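PDB 6P78: queuine lyase from [Clostridium] spiroforme DSM 1552, which probably uses a [4Fe-4S] cluster and S-adenosylmethionine in radical chemistry to cleave the C-N bond between the cyclopentenediol and the aminomethyl group of queuine. Local coordinates for residues A[187-192]-A[223-228]. Residues are numbered along the deposited sequence; the frame is centred on the assembly and turned at random.
Sequences EMIRKD and KWFDEE
Trp224 meets Ile189 and Arg190 with the six-membered half of its indole, which CG, anti to the backbone N (chi1 159°), carries across from helix 219-228 to helix 186-199. The rim of that ring does the touching: CZ3 lies 3.8 Å from Ile189 CG2, and CZ2 lies 3.9 Å from Arg190 NE, both near the indole plane. Arg190 and the indole cross at about a right angle, their planes 86° apart, so the ring presents its edge to one face of the guanidinium; Trp224 also has a cation-pi contact with Lys186. Phe225, next along the helix, takes the same methyl from deeper in the fold: CG2 of Ile189 sits obliquely against its ring, 3.5 Å from CD1. Ile189 and Phe225 both also pack on Val179 of strand 178-179, and Phe225 continues onto Ile205 and Ile207 of strand 203-207. The two helices thus lie side by side on parallel strands of the radical SAM core, following successive strands in the chain; segments 187-192 and 223-228 run at 37° to each other. Glu228, one turn after Trp224, lays its CB over a face of the indole and turns its carboxylate toward Arg190. Water 1 bridges Arg190 NE and Glu228 OE2, 2.9 Å from the latter; water 2 accepts from Arg190 NH1, donates to the same OE2 and takes a weak bond from Trp224 NE1. With Arg190 NE and Glu228 OE2 4.8 Å apart, the opposite charges meet through water, and the nearby guanidinium would help keep Glu228 ionised, while the direct contacts between the segments remain van der Waals.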
# COMPACT_ATOMS: atom_id res chain seq x y z
N GLU A 187 -16.19 6.29 16.45
CA GLU A 187 -15.15 6.09 17.46
C GLU A 187 -14.00 5.27 16.90
O GLU A 187 -12.83 5.53 17.21
CB GLU A 187 -15.76 5.40 18.68
CG GLU A 187 -16.71 6.32 19.49
CD GLU A 187 -18.14 6.39 18.95
OE1 GLU A 187 -18.52 5.62 18.03
OE2 GLU A 187 -18.90 7.25 19.47
N MET A 188 -14.30 4.28 16.07
CA MET A 188 -13.24 3.44 15.53
C MET A 188 -12.35 4.25 14.60
O MET A 188 -11.12 4.17 14.68
CB MET A 188 -13.86 2.25 14.79
CG MET A 188 -12.85 1.21 14.38
SD MET A 188 -13.64 -0.03 13.31
CE MET A 188 -14.82 -0.77 14.41
N ILE A 189 -12.97 5.05 13.74
CA ILE A 189 -12.21 5.85 12.77
C ILE A 189 -11.42 6.93 13.48
O ILE A 189 -10.24 7.17 13.17
CB ILE A 189 -13.20 6.42 11.74
CG1 ILE A 189 -13.77 5.27 10.91
CG2 ILE A 189 -12.52 7.46 10.83
CD1 ILE A 189 -14.96 5.63 10.09
N ARG A 190 -12.04 7.60 14.46
CA ARG A 190 -11.35 8.61 15.26
C ARG A 190 -10.08 8.03 15.88
O ARG A 190 -9.02 8.67 15.84
CB ARG A 190 -12.26 9.13 16.37
CG ARG A 190 -13.37 10.04 15.92
CD ARG A 190 -14.14 10.59 17.13
NE ARG A 190 -15.20 11.51 16.72
CZ ARG A 190 -16.48 11.33 17.00
NH1 ARG A 190 -17.38 12.22 16.60
NH2 ARG A 190 -16.87 10.27 17.71
N LYS A 191 -10.18 6.82 16.46
CA LYS A 191 -9.01 6.23 17.11
C LYS A 191 -7.93 5.89 16.08
O LYS A 191 -6.74 6.04 16.35
CB LYS A 191 -9.39 4.99 17.92
CG LYS A 191 -8.23 4.61 18.86
CD LYS A 191 -8.64 3.64 19.95
CE LYS A 191 -7.43 3.23 20.79
NZ LYS A 191 -6.73 2.04 20.24
N ASP A 192 -8.33 5.42 14.90
CA ASP A 192 -7.34 5.12 13.87
C ASP A 192 -6.55 6.36 13.49
O ASP A 192 -5.33 6.30 13.30
CB ASP A 192 -8.00 4.50 12.64
CG ASP A 192 -8.38 3.05 12.84
OD1 ASP A 192 -7.78 2.40 13.73
OD2 ASP A 192 -9.28 2.58 12.13
N LYS A 223 -19.50 10.35 4.43
CA LYS A 223 -19.91 11.74 4.42
C LYS A 223 -19.37 12.47 5.65
O LYS A 223 -18.90 13.61 5.57
CB LYS A 223 -21.44 11.82 4.36
CG LYS A 223 -22.02 13.21 4.23
CD LYS A 223 -23.54 13.11 4.04
CE LYS A 223 -24.21 14.46 4.04
NZ LYS A 223 -23.95 15.15 2.75
N TRP A 224 -19.46 11.82 6.80
CA TRP A 224 -19.01 12.46 8.03
C TRP A 224 -17.50 12.65 8.00
O TRP A 224 -16.99 13.73 8.32
CB TRP A 224 -19.42 11.61 9.24
CG TRP A 224 -18.61 11.87 10.47
CD1 TRP A 224 -18.80 12.88 11.37
CD2 TRP A 224 -17.50 11.10 10.95
NE1 TRP A 224 -17.87 12.79 12.38
CE2 TRP A 224 -17.06 11.71 12.15
CE3 TRP A 224 -16.84 9.95 10.50
CZ2 TRP A 224 -15.99 11.21 12.90
CZ3 TRP A 224 -15.77 9.46 11.24
CH2 TRP A 224 -15.36 10.09 12.42
N PHE A 225 -16.77 11.62 7.57
CA PHE A 225 -15.32 11.69 7.54
C PHE A 225 -14.85 12.76 6.58
O PHE A 225 -13.93 13.53 6.88
CB PHE A 225 -14.75 10.32 7.17
CG PHE A 225 -13.26 10.24 7.29
CD1 PHE A 225 -12.65 10.04 8.52
CD2 PHE A 225 -12.46 10.35 6.16
CE1 PHE A 225 -11.27 9.96 8.63
CE2 PHE A 225 -11.08 10.27 6.27
CZ PHE A 225 -10.49 10.08 7.51
N ASP A 226 -15.52 12.88 5.43
CA ASP A 226 -15.09 13.86 4.43
C ASP A 226 -15.14 15.28 4.99
O ASP A 226 -14.28 16.10 4.66
CB ASP A 226 -15.95 13.74 3.18
CG ASP A 226 -15.55 14.72 2.12
OD1 ASP A 226 -14.41 14.60 1.63
OD2 ASP A 226 -16.36 15.61 1.80
N GLU A 227 -16.11 15.58 5.84
CA GLU A 227 -16.18 16.92 6.41
C GLU A 227 -15.34 17.05 7.68
O GLU A 227 -14.65 18.05 7.86
CB GLU A 227 -17.63 17.32 6.69
CG GLU A 227 -18.35 16.42 7.70
CD GLU A 227 -19.87 16.57 7.67
OE1 GLU A 227 -20.57 15.64 8.14
OE2 GLU A 227 -20.36 17.61 7.19
N GLU A 228 -15.36 16.03 8.54
CA GLU A 228 -14.73 16.16 9.85
C GLU A 228 -13.21 16.09 9.75
O GLU A 228 -12.51 16.76 10.52
CB GLU A 228 -15.24 15.07 10.79
CG GLU A 228 -14.49 14.96 12.11
CD GLU A 228 -15.01 15.92 13.18
OE1 GLU A 228 -15.65 16.94 12.81
OE2 GLU A 228 -14.77 15.65 14.38
O HOH W 1 -13.69 13.15 15.42
O HOH W 2 -16.68 14.19 15.21